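Local coordinates for protein HpuA (Kingella denitrificans ATCC 33394, PDB 5EC6) that binds haemoglobin as an outer-membrane lipoprotein receptor and probably takes part in acquiring iron from its haem, at residues A[245-250]-A[258-263]; A[218-223]-A[237-242]; A[175-180]-A[282-287]; A[42-47]-A[148-153]; A[181-186]-A[296-301]. One frame throughout, in Å; residues are numbered along the deposited sequence. Where two conformers were deposited one is given.

Interaction 1 of 5, residues A[245-250]-A[258-263]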
# COMPACT_ATOMS: atom_id res chain seq x y z
N ASN A 245 4.01 15.44 -0.07
CA ASN A 245 3.71 14.04 0.24
C ASN A 245 3.60 13.14 -1.01
O ASN A 245 2.97 12.07 -0.96
CB ASN A 245 2.39 13.91 1.06
CG ASN A 245 1.19 14.53 0.34
OD1 ASN A 245 1.21 14.76 -0.86
ND2 ASN A 245 0.11 14.74 1.09
N GLN A 246 4.17 13.58 -2.13
CA GLN A 246 4.07 12.86 -3.40
C GLN A 246 5.47 12.67 -3.97
O GLN A 246 6.40 13.46 -3.71
CB GLN A 246 3.19 13.61 -4.41
CG GLN A 246 1.70 13.47 -4.12
CD GLN A 246 0.84 13.68 -5.38
OE1 GLN A 246 0.99 12.99 -6.43
NE2 GLN A 246 -0.05 14.65 -5.29
N PHE A 247 5.62 11.64 -4.81
CA PHE A 247 6.87 11.47 -5.51
C PHE A 247 6.67 10.89 -6.90
O PHE A 247 5.65 10.28 -7.20
CB PHE A 247 7.86 10.64 -4.66
CG PHE A 247 7.32 9.30 -4.26
CD1 PHE A 247 7.32 8.25 -5.17
CD2 PHE A 247 6.89 9.08 -2.97
CE1 PHE A 247 6.88 6.98 -4.80
CE2 PHE A 247 6.42 7.81 -2.57
CZ PHE A 247 6.41 6.78 -3.48
N SER A 248 7.64 11.11 -7.79
CA SER A 248 7.54 10.56 -9.13
C SER A 248 8.94 10.55 -9.74
O SER A 248 9.82 11.31 -9.34
CB SER A 248 6.63 11.41 -10.00
OG SER A 248 7.22 12.66 -10.15
N GLY A 249 9.11 9.65 -10.68
CA GLY A 249 10.37 9.57 -11.42
C GLY A 249 10.52 8.23 -12.12
O GLY A 249 9.54 7.66 -12.61
N THR A 250 11.77 7.74 -12.19
CA THR A 250 12.08 6.56 -12.97
C THR A 250 12.65 5.43 -12.11
O THR A 250 13.27 5.66 -11.07
CB THR A 250 13.09 6.86 -14.08
OG1 THR A 250 14.23 7.46 -13.52
CG2 THR A 250 12.46 7.74 -15.13
N GLY A 258 10.71 2.20 -16.03
CA GLY A 258 9.31 2.42 -15.63
C GLY A 258 9.15 3.76 -14.95
O GLY A 258 10.06 4.30 -14.37
N GLN A 259 7.93 4.29 -15.04
CA GLN A 259 7.58 5.51 -14.39
C GLN A 259 7.02 5.23 -12.99
O GLN A 259 6.09 4.45 -12.85
CB GLN A 259 6.54 6.24 -15.26
CG GLN A 259 7.01 6.54 -16.68
CD GLN A 259 8.33 7.32 -16.71
OE1 GLN A 259 8.44 8.33 -16.05
NE2 GLN A 259 9.34 6.80 -17.40
N VAL A 260 7.64 5.82 -11.99
CA VAL A 260 7.25 5.67 -10.57
C VAL A 260 6.30 6.84 -10.24
O VAL A 260 6.56 8.00 -10.60
CB VAL A 260 8.46 5.73 -9.67
CG1 VAL A 260 8.03 5.66 -8.21
CG2 VAL A 260 9.49 4.63 -10.05
N SER A 261 5.17 6.51 -9.61
CA SER A 261 4.25 7.52 -9.10
C SER A 261 3.76 7.03 -7.76
O SER A 261 3.26 5.92 -7.66
CB SER A 261 3.06 7.67 -10.04
OG SER A 261 2.28 8.75 -9.60
N GLY A 262 3.89 7.85 -6.73
CA GLY A 262 3.43 7.43 -5.43
C GLY A 262 3.40 8.53 -4.41
O GLY A 262 3.51 9.70 -4.75
N GLY A 263 3.19 8.15 -3.17
CA GLY A 263 3.08 9.12 -2.10
C GLY A 263 3.25 8.58 -0.75
O GLY A 263 3.40 7.35 -0.53

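Interaction 2 of 5, residues A[218-223]-A[237-242]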
# COMPACT_ATOMS: atom_id res chain seq x y z
N THR A 218 17.12 16.49 0.37
CA THR A 218 17.37 16.58 -1.08
C THR A 218 16.15 16.33 -1.93
O THR A 218 16.13 16.57 -3.16
CB THR A 218 18.43 15.53 -1.48
OG1 THR A 218 17.89 14.22 -1.19
CG2 THR A 218 19.76 15.74 -0.83
N GLY A 219 15.06 15.85 -1.31
CA GLY A 219 13.85 15.51 -2.05
C GLY A 219 14.00 14.33 -2.99
O GLY A 219 13.54 14.38 -4.10
N LYS A 220 14.68 13.29 -2.53
CA LYS A 220 14.95 12.10 -3.32
C LYS A 220 14.43 10.83 -2.64
O LYS A 220 14.39 10.76 -1.41
CB LYS A 220 16.44 11.93 -3.61
CG LYS A 220 17.00 13.03 -4.52
CD LYS A 220 16.39 13.04 -5.92
CE LYS A 220 17.23 13.87 -6.86
NZ LYS A 220 16.72 13.93 -8.23
N LEU A 221 14.06 9.83 -3.43
CA LEU A 221 13.73 8.50 -2.96
C LEU A 221 14.58 7.45 -3.67
O LEU A 221 14.74 7.48 -4.88
CB LEU A 221 12.28 8.18 -3.18
CG LEU A 221 11.68 6.85 -2.72
CD1 LEU A 221 10.18 6.95 -2.47
CD2 LEU A 221 11.89 5.80 -3.77
N GLY A 222 15.17 6.55 -2.88
CA GLY A 222 15.95 5.44 -3.40
C GLY A 222 15.55 4.10 -2.81
O GLY A 222 14.86 4.03 -1.77
N GLY A 223 15.98 3.03 -3.46
CA GLY A 223 15.85 1.69 -2.94
C GLY A 223 15.47 0.70 -4.02
O GLY A 223 15.33 1.04 -5.17
N MET A 237 14.89 1.73 -7.94
CA MET A 237 14.57 3.18 -8.11
C MET A 237 15.78 3.86 -8.67
O MET A 237 16.90 3.60 -8.19
CB MET A 237 14.18 3.79 -6.77
CG MET A 237 12.95 3.12 -6.16
SD MET A 237 11.47 3.41 -7.12
CE MET A 237 10.31 2.32 -6.28
N ARG A 238 15.60 4.69 -9.70
CA ARG A 238 16.70 5.36 -10.37
C ARG A 238 16.78 6.86 -10.09
O ARG A 238 17.85 7.37 -9.72
CB ARG A 238 16.67 5.10 -11.87
CG ARG A 238 16.96 3.62 -12.22
CD ARG A 238 18.37 3.22 -11.88
NE ARG A 238 18.68 1.89 -12.35
CZ ARG A 238 19.89 1.32 -12.30
NH1 ARG A 238 20.93 1.96 -11.80
NH2 ARG A 238 20.05 0.08 -12.78
N ASP A 239 15.76 7.62 -10.42
CA ASP A 239 15.77 9.05 -10.10
C ASP A 239 14.34 9.43 -9.78
O ASP A 239 13.50 9.55 -10.68
CB ASP A 239 16.25 9.89 -11.27
CG ASP A 239 16.48 11.36 -10.85
OD1 ASP A 239 16.49 11.61 -9.64
OD2 ASP A 239 16.76 12.19 -11.71
N VAL A 240 14.08 9.52 -8.50
CA VAL A 240 12.75 9.79 -8.01
C VAL A 240 12.77 11.01 -7.10
O VAL A 240 13.46 11.03 -6.10
CB VAL A 240 12.21 8.54 -7.26
CG1 VAL A 240 10.81 8.81 -6.71
CG2 VAL A 240 12.15 7.33 -8.20
N ASN A 241 11.98 12.02 -7.48
CA ASN A 241 11.89 13.26 -6.75
C ASN A 241 10.66 13.31 -5.86
O ASN A 241 9.61 12.82 -6.27
CB ASN A 241 11.85 14.44 -7.72
CG ASN A 241 13.19 14.61 -8.44
OD1 ASN A 241 14.20 14.91 -7.82
ND2 ASN A 241 13.20 14.32 -9.72
N VAL A 242 10.82 13.92 -4.69
CA VAL A 242 9.79 13.97 -3.66
C VAL A 242 9.40 15.43 -3.47
O VAL A 242 10.31 16.26 -3.25
CB VAL A 242 10.29 13.39 -2.36
CG1 VAL A 242 9.14 13.37 -1.35
CG2 VAL A 242 10.86 12.00 -2.58
O HOH W 1 14.62 16.66 -5.71
O HOH W 2 16.27 8.78 -6.73
O HOH W 3 17.87 3.39 -5.64

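Interaction 3 of 5, residues A[175-180]-A[282-287]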
# COMPACT_ATOMS: atom_id res chain seq x y z
N ALA A 175 13.90 9.06 6.13
CA ALA A 175 13.08 7.94 6.64
C ALA A 175 13.23 6.74 5.73
O ALA A 175 13.37 6.89 4.52
CB ALA A 175 11.63 8.34 6.61
N THR A 176 13.22 5.57 6.35
CA THR A 176 13.34 4.30 5.65
C THR A 176 12.08 3.47 5.88
O THR A 176 11.60 3.31 7.01
CB THR A 176 14.60 3.57 6.16
OG1 THR A 176 15.75 4.36 5.80
CG2 THR A 176 14.76 2.23 5.57
N TYR A 177 11.60 2.90 4.78
CA TYR A 177 10.35 2.16 4.71
C TYR A 177 10.64 0.71 4.29
O TYR A 177 11.53 0.45 3.48
CB TYR A 177 9.38 2.81 3.71
CG TYR A 177 8.96 4.21 4.07
CD1 TYR A 177 9.80 5.31 3.78
CD2 TYR A 177 7.75 4.46 4.70
CE1 TYR A 177 9.47 6.58 4.16
CE2 TYR A 177 7.38 5.73 5.05
CZ TYR A 177 8.23 6.80 4.81
OH TYR A 177 7.87 8.09 5.15
N GLU A 178 9.87 -0.21 4.85
CA GLU A 178 9.97 -1.64 4.60
C GLU A 178 8.73 -1.94 3.77
O GLU A 178 7.63 -1.75 4.27
CB GLU A 178 9.96 -2.38 5.94
CG GLU A 178 10.16 -3.89 5.86
CD GLU A 178 10.59 -4.48 7.20
OE1 GLU A 178 11.29 -3.79 8.01
OE2 GLU A 178 10.20 -5.66 7.48
N VAL A 179 8.92 -2.41 2.54
CA VAL A 179 7.83 -2.42 1.56
C VAL A 179 7.69 -3.81 0.89
O VAL A 179 8.64 -4.61 0.87
CB VAL A 179 7.96 -1.33 0.46
CG1 VAL A 179 8.15 0.05 1.08
CG2 VAL A 179 9.05 -1.59 -0.54
N ILE A 180 6.55 -3.98 0.26
CA ILE A 180 6.32 -5.13 -0.62
C ILE A 180 5.83 -4.63 -1.96
O ILE A 180 5.01 -3.71 -2.04
CB ILE A 180 5.26 -6.05 -0.00
CG1 ILE A 180 5.74 -6.64 1.34
CG2 ILE A 180 4.89 -7.18 -0.97
CD1 ILE A 180 4.59 -7.07 2.20
N GLY A 282 3.88 7.74 7.94
CA GLY A 282 4.27 6.48 8.41
C GLY A 282 4.09 5.28 7.46
O GLY A 282 4.54 4.18 7.80
N GLU A 283 3.39 5.51 6.36
CA GLU A 283 3.22 4.53 5.31
C GLU A 283 3.55 5.15 3.96
O GLU A 283 3.62 6.38 3.80
CB GLU A 283 1.82 3.92 5.37
CG GLU A 283 1.62 3.23 6.71
CD GLU A 283 0.22 2.73 6.99
OE1 GLU A 283 -0.66 2.88 6.16
OE2 GLU A 283 0.03 2.14 8.11
N ILE A 284 3.75 4.28 2.97
CA ILE A 284 4.21 4.69 1.66
C ILE A 284 3.61 3.74 0.64
O ILE A 284 3.41 2.58 0.94
CB ILE A 284 5.78 4.67 1.58
CG1 ILE A 284 6.28 5.36 0.31
CG2 ILE A 284 6.33 3.26 1.64
CD1 ILE A 284 7.73 5.75 0.37
N GLY A 285 3.30 4.23 -0.54
CA GLY A 285 2.82 3.36 -1.62
C GLY A 285 2.87 4.03 -2.97
O GLY A 285 3.09 5.22 -3.07
N GLY A 286 2.71 3.23 -4.02
CA GLY A 286 2.71 3.76 -5.34
C GLY A 286 2.64 2.71 -6.41
O GLY A 286 2.36 1.54 -6.12
N THR A 287 2.91 3.15 -7.64
CA THR A 287 2.90 2.27 -8.81
C THR A 287 4.19 2.46 -9.59
O THR A 287 4.86 3.51 -9.50
CB THR A 287 1.69 2.53 -9.73
OG1 THR A 287 1.67 3.90 -10.14
CG2 THR A 287 0.39 2.15 -9.01

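Interaction 4 of 5, residues A[42-47]-A[148-153]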
# COMPACT_ATOMS: atom_id res chain seq x y z
N PHE A 42 -3.01 5.94 -6.41
CA PHE A 42 -2.21 5.74 -7.60
C PHE A 42 -2.60 4.44 -8.26
O PHE A 42 -2.55 3.38 -7.61
CB PHE A 42 -0.77 5.73 -7.17
CG PHE A 42 -0.36 6.96 -6.43
CD1 PHE A 42 0.05 8.11 -7.13
CD2 PHE A 42 -0.41 7.01 -5.05
CE1 PHE A 42 0.38 9.26 -6.47
CE2 PHE A 42 -0.06 8.18 -4.40
CZ PHE A 42 0.32 9.30 -5.12
N ALA A 43 -3.04 4.50 -9.51
CA ALA A 43 -3.45 3.31 -10.23
C ALA A 43 -2.90 3.31 -11.65
O ALA A 43 -2.77 4.36 -12.27
CB ALA A 43 -4.94 3.16 -10.25
N THR A 44 -2.56 2.12 -12.13
CA THR A 44 -1.96 2.03 -13.49
C THR A 44 -3.02 2.21 -14.57
O THR A 44 -2.74 2.84 -15.62
CB THR A 44 -1.14 0.79 -13.72
OG1 THR A 44 -1.96 -0.37 -13.60
CG2 THR A 44 0.06 0.71 -12.79
N GLN A 45 -4.24 1.73 -14.36
CA GLN A 45 -5.29 1.87 -15.37
C GLN A 45 -6.67 1.94 -14.72
O GLN A 45 -7.55 1.13 -14.97
CB GLN A 45 -5.19 0.73 -16.41
CG GLN A 45 -5.91 1.04 -17.71
CD GLN A 45 -5.25 2.15 -18.56
OE1 GLN A 45 -4.39 1.88 -19.40
NE2 GLN A 45 -5.67 3.39 -18.34
N GLY A 46 -6.81 2.91 -13.84
CA GLY A 46 -8.12 3.23 -13.26
C GLY A 46 -8.34 2.52 -11.96
O GLY A 46 -7.56 1.64 -11.58
N GLY A 47 -9.44 2.89 -11.31
CA GLY A 47 -9.80 2.26 -10.01
C GLY A 47 -9.31 3.16 -8.89
O GLY A 47 -8.33 3.92 -9.01
N VAL A 148 -5.00 -5.43 -16.49
CA VAL A 148 -4.80 -5.30 -15.03
C VAL A 148 -4.63 -3.82 -14.71
O VAL A 148 -3.96 -3.08 -15.43
CB VAL A 148 -3.54 -6.12 -14.60
CG1 VAL A 148 -3.16 -5.92 -13.13
CG2 VAL A 148 -3.79 -7.59 -14.80
N SER A 149 -5.22 -3.39 -13.58
CA SER A 149 -4.89 -2.09 -12.97
C SER A 149 -4.38 -2.30 -11.55
O SER A 149 -5.13 -2.79 -10.69
CB SER A 149 -6.09 -1.17 -12.98
OG SER A 149 -5.71 0.09 -12.49
N LEU A 150 -3.10 -2.03 -11.37
CA LEU A 150 -2.48 -2.15 -10.04
C LEU A 150 -2.64 -0.82 -9.34
O LEU A 150 -2.60 0.24 -10.00
CB LEU A 150 -1.04 -2.58 -10.14
CG LEU A 150 -0.80 -3.90 -10.89
CD1 LEU A 150 -0.32 -3.64 -12.32
CD2 LEU A 150 0.05 -4.93 -10.13
N PHE A 151 -2.87 -0.86 -8.01
CA PHE A 151 -3.15 0.36 -7.27
C PHE A 151 -2.47 0.35 -5.90
O PHE A 151 -2.15 -0.68 -5.32
CB PHE A 151 -4.67 0.57 -7.04
CG PHE A 151 -5.28 -0.43 -6.10
CD1 PHE A 151 -5.71 -1.65 -6.56
CD2 PHE A 151 -5.42 -0.12 -4.75
CE1 PHE A 151 -6.26 -2.58 -5.67
CE2 PHE A 151 -5.93 -1.05 -3.88
CZ PHE A 151 -6.36 -2.26 -4.34
N ALA A 152 -2.28 1.57 -5.41
CA ALA A 152 -1.91 1.84 -4.01
C ALA A 152 -2.67 3.11 -3.63
O ALA A 152 -2.58 4.12 -4.31
CB ALA A 152 -0.42 2.04 -3.80
N GLY A 153 -3.49 3.04 -2.59
CA GLY A 153 -4.24 4.21 -2.21
C GLY A 153 -4.56 4.25 -0.71
O GLY A 153 -4.47 3.24 -0.02
O HOH W 4 -1.02 -1.79 -15.69
O HOH W 5 -6.84 -0.33 -9.58

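Interaction 5 of 5, residues A[181-186]-A[296-301]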
# COMPACT_ATOMS: atom_id res chain seq x y z
N GLY A 181 6.36 -5.24 -3.02
CA GLY A 181 5.91 -5.02 -4.40
C GLY A 181 5.04 -6.16 -4.88
O GLY A 181 5.23 -7.31 -4.45
N LEU A 182 4.11 -5.79 -5.73
CA LEU A 182 3.11 -6.71 -6.28
C LEU A 182 3.04 -6.53 -7.79
O LEU A 182 2.90 -5.41 -8.31
CB LEU A 182 1.75 -6.45 -5.65
CG LEU A 182 0.55 -7.11 -6.37
CD1 LEU A 182 0.60 -8.54 -5.92
CD2 LEU A 182 -0.78 -6.45 -6.02
N ARG A 183 3.09 -7.67 -8.51
CA ARG A 183 2.79 -7.70 -9.91
C ARG A 183 1.71 -8.80 -10.15
O ARG A 183 1.36 -9.56 -9.23
CB ARG A 183 4.05 -8.02 -10.74
CG ARG A 183 5.20 -6.93 -10.71
CD ARG A 183 6.38 -7.42 -11.51
NE ARG A 183 7.28 -6.38 -12.06
CZ ARG A 183 8.59 -6.49 -12.18
NH1 ARG A 183 9.29 -7.58 -11.73
NH2 ARG A 183 9.26 -5.45 -12.64
N VAL A 184 1.15 -8.83 -11.35
CA VAL A 184 0.25 -9.91 -11.77
C VAL A 184 0.91 -10.64 -12.93
O VAL A 184 1.26 -10.03 -13.94
CB VAL A 184 -1.14 -9.40 -12.15
CG1 VAL A 184 -1.97 -10.61 -12.61
CG2 VAL A 184 -1.81 -8.73 -10.99
N LYS A 185 1.14 -11.93 -12.74
CA LYS A 185 1.68 -12.78 -13.81
C LYS A 185 0.78 -13.98 -13.96
O LYS A 185 0.56 -14.71 -12.99
CB LYS A 185 3.07 -13.28 -13.44
CG LYS A 185 3.53 -14.45 -14.33
CD LYS A 185 5.01 -14.74 -14.18
CE LYS A 185 5.31 -15.40 -12.85
NZ LYS A 185 6.77 -15.52 -12.73
N ASN A 186 0.25 -14.20 -15.17
CA ASN A 186 -0.48 -15.45 -15.42
C ASN A 186 -1.52 -15.75 -14.38
O ASN A 186 -1.45 -16.79 -13.70
CB ASN A 186 0.48 -16.63 -15.44
CG ASN A 186 1.21 -16.76 -16.75
OD1 ASN A 186 2.43 -16.91 -16.79
ND2 ASN A 186 0.45 -16.70 -17.85
N LEU A 296 5.13 -6.11 -16.40
CA LEU A 296 6.12 -5.66 -15.46
C LEU A 296 5.52 -4.68 -14.46
O LEU A 296 6.15 -4.38 -13.44
CB LEU A 296 7.31 -5.00 -16.15
CG LEU A 296 8.05 -5.90 -17.13
CD1 LEU A 296 9.16 -5.08 -17.78
CD2 LEU A 296 8.62 -7.13 -16.45
N ASN A 297 4.32 -4.17 -14.75
CA ASN A 297 3.77 -3.08 -13.91
C ASN A 297 3.49 -3.59 -12.51
O ASN A 297 3.09 -4.73 -12.28
CB ASN A 297 2.51 -2.48 -14.52
CG ASN A 297 2.78 -1.76 -15.83
OD1 ASN A 297 3.93 -1.62 -16.23
ND2 ASN A 297 1.74 -1.20 -16.45
N ALA A 298 3.72 -2.69 -11.55
CA ALA A 298 3.71 -3.07 -10.12
C ALA A 298 2.97 -2.02 -9.30
O ALA A 298 3.00 -0.83 -9.63
CB ALA A 298 5.11 -3.19 -9.57
N SER A 299 2.37 -2.47 -8.21
CA SER A 299 2.08 -1.59 -7.08
C SER A 299 2.93 -1.97 -5.89
O SER A 299 3.53 -3.03 -5.83
CB SER A 299 0.58 -1.61 -6.74
OG SER A 299 0.17 -2.94 -6.39
N PHE A 300 3.03 -1.07 -4.91
CA PHE A 300 3.80 -1.35 -3.73
C PHE A 300 3.24 -0.58 -2.55
O PHE A 300 2.57 0.45 -2.72
CB PHE A 300 5.31 -1.07 -3.91
CG PHE A 300 5.64 0.38 -4.19
CD1 PHE A 300 5.69 0.86 -5.49
CD2 PHE A 300 5.97 1.23 -3.15
CE1 PHE A 300 5.98 2.18 -5.73
CE2 PHE A 300 6.25 2.58 -3.40
CZ PHE A 300 6.27 3.03 -4.68
N GLY A 301 3.51 -1.09 -1.34
CA GLY A 301 3.15 -0.41 -0.12
C GLY A 301 4.00 -0.88 1.01
O GLY A 301 4.61 -1.99 0.98
O HOH W 6 2.08 -6.92 -13.37

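Interaction 1 of 5, residues A[245-250]-A[258-263]
Gly258 turns its carbonyl to the facing strand, where the CA-H of Thr250 reaches Gly258 O, with CA and O 3.3 Å apart. Gln259 comes next. In one of its two conformers its side chain lies alongside that of Thr250, both pointing the same way, so the meeting of its amide with the methyl CG2 of Thr250 is doubtful. At Val260 the pairing becomes a hydrogen-bonded one: Val260 N gives a short bond of 2.7 Å to Gly249 O, and Val260 O takes the N-H of Gly249 in return. The CG1 branch of Val260 drops to the other side of the strands and meets the ring edge of Phe247 in plane, 3.8 Å from CE1. Ser261 faces Ser248 across a non-hydrogen-bonded pair, and its O is turned to strand 283-289, where it probably accepts from Thr287 N.

Gly262 exchanges both backbone bonds with Phe247, and here the aromatic ring does most of the packing. With CG set between its own backbone N and carbonyl carbon (chi1 57°), the Phe247 ring folds over the neighbouring strand. Gly262, having no CB, takes it directly: its CA sits 3.8 Å from the ring centroid, a CH-pi contact. Gly263 extends this floor, its N lying 3.3 Å from Phe247 CE2 over the same face.

The two antiparallel strands form a hairpin in the barrel wall. Strand 235-243 flanks it beside 246-253, strand 283-289 beside 256-265, and Phe42 of strand 40-43 covers the face that carries Gln246 and Ser261.

Interaction 2 of 5, residues A[218-223]-A[237-242]
Lys220 reaches the polar side chains of Asp239 and Asn241 with CG beside its backbone N and one bend, at chi2 (-63°), that carries the extended remainder of the chain across to the other strand. Asp239 meets it at a slant, with CG anti to the backbone N (chi1 -170°). The ammonium ends between two oxygens. Lys220 NZ makes a salt bridge of 2.7 Å to Asp239 OD1, on the syn lone pair, and an equally short hydrogen bond of 2.7 Å to Asn241 OD1. Asn241 lies alongside the lysine, and water 1 lies within bonding distance of both its OD1 and Thr218 O. A glycerol, probably from the crystallisation liquor, bridges Asp239 OD2 and Asn241 ND2.

The other side of the strands is apolar. Leu221 CB touches Val240 CG1 at 3.9 Å, while its CD2 branch crosses Met237 and approaches CG at 3.7 Å. Phe247 of the next strand packs on both Leu221 and Val240.

Backbone bonds hold the ends: Val242 N to Gly219 O at 2.8 Å, and Met237 N to Gly223 O. Between them the strands part. Leu221 N still bonds Val240 O, but water 2 links Leu221 O to Val240 N, and water 3 joins Gly223 N to Met237 O.

This is a barrel hairpin interrupted by a corner at Asp239, where Arg238 and Asp239 together face Thr250 as a classic beta bulge; Gly219 and Lys220, both opposite Asn215, form a G1 bulge.

Interaction 3 of 5, residues A[175-180]-A[282-287]
The Tyr177 ring has Ile284 over one face and the backbone of Gly282 at its edge. Ile284 CB makes the CH-pi contact, 4.1 Å from the ring centroid and 27° off the normal. Its two branches spread from there: CG2 rests 3.6 Å from CD2 of Tyr177, on the side nearer the tyrosine's own CB, while CD1 stands 4.0 Å above the ring plane, displaced toward the rim near CD1 of Tyr177. At the edge, Tyr177 CE2 comes within 4.1 Å of Gly282 C. Farther along, the hydroxyl bonds to Gly281 O, which fixes the direction of the ring's long axis from its far end.

Two torsions set up this overlap. Tyr177 has CG beside its backbone N (chi1 -62°), and Ile284 has CG1 anti to its own N (chi1 -169°). The CG2 methyl of Ile284 is shared: besides the ring, it meets CG1 of Val179 at 3.7 Å. Tyr177 and Val179, two residues apart, thus offer one surface to a single isoleucine.

The strand axes stay 7.9 Å apart at their closest, too far for backbone pairing, so the contact is made through side chains. Both strands border 298-308 in the wall, and Leu264 joins the cluster from 256-265. Side chains from strands that are not neighbours meet inside the curled antiparallel wall, as in a closed beta barrel with a packed interior.

Interaction 4 of 5, residues A[42-47]-A[148-153]
Ser149, Phe42 and Thr44 lose the most surface here, and each pairs in its own way. Ser149 works through its hydroxyl. With OG anti to the backbone N (chi1 -175°), it projects into the bend made by the other chain, where OG accepts the N-H of Gln45 at 2.9 Å. The same OG donates to Gly46 O at 2.6 Å, a short bond in the carbonyl plane and on a lone pair. One hydroxyl therefore ties two successive residues of the turn, and water 5 adds a link from Gly46 O to Ser149 O.

Thr44 lets the pairing run on beyond the regular strand. Its N bonds Leu150 O at 2.8 Å, as in a sheet, but the return bond comes to a side chain: Leu150 N donates to Thr44 OG1 at 3.0 Å. Water 4 joins that same OG1 to Val148 O.

Phe42 is held by its backbone. Phe42 N bonds Ala152 O and Ala152 N bonds Phe42 O, at 2.8 and 2.9 Å between those atoms. Its ring turns its edge to Ala152 O, with CD2 at 3.7 Å, and goes on to pack against Ser261 and Phe265. On the other face of the pair, Ala43 CB lies 4.1 Å from Phe151 CB, and the ring of Phe151 leads away to stack on Tyr73.

The motif is an antiparallel strand pair at which 40-43 lines up beside 148-154, itself paired with 136-142, and then peels off through a turn fastened by serine and threonine hydroxyls.

Interaction 5 of 5, residues A[181-186]-A[296-301]
Arg183 runs alongside Leu296, and its side chain can be traced atom by atom. CB lies 3.8 Å from Asn297 O. CG, held beside the backbone N (chi1 -65°), comes closer to that oxygen and also touches Ala298 CB at 3.9 Å. From CG to NE the chain is extended, which carries CD past the carbonyl of Leu296. There NE donates to Leu296 O at 2.7 Å, with the oxygen close to the guanidinium plane; seen from the acceptor, NE stands 40° out of the carbonyl plane. NH2 adds a weak second bond to the same oxygen at 3.4 Å. Leu296 CD2 covers one face of the guanidinium, 4.2 Å above it and toward the rim. The tip has further partners: NH1 bonds Asp233 O and Phe231 O, NH2 bonds Ser253 OG, and Phe231 makes a cation-pi contact.

At the backbone level, strands 174-185 and 298-308 run antiparallel, the seam where the last strand of the barrel returns to the first and closes the ring. Leu182 N bonds Ser299 O, and Ser299 N bonds Leu182 O at 3.0 Å.

Beyond Arg183 the chains diverge, and water 6 sits between them, accepting from Val184 N and lying close to Asn297 O. On the face away from Phe300, Leu182 CD2 packs 3.7 Å from Ser299 OG, whose hydrogen bond goes to Gly139 O of strand 136-142.

Overall arrangement
Eight antiparallel strands, from 174-185 to 298-308, close into a barrel, and four of the contacts belong to it. Interactions 1 and 2, with centres about 8 Å apart, are successive hairpins sharing a seam between strands 235-243 and 246-253. Both are nested within the long loops closed by interactions 3 and 5, which cross along the chain and share strand 174-185. Interaction 3 spans the interior, where Ile284 CD1 touches Leu221 CD1; interaction 5 seals the ring. Interaction 4 closes earliest in sequence, its centre about 10 Å from that of interaction 5, and pairs two earlier strands that pack on the barrel's outer side.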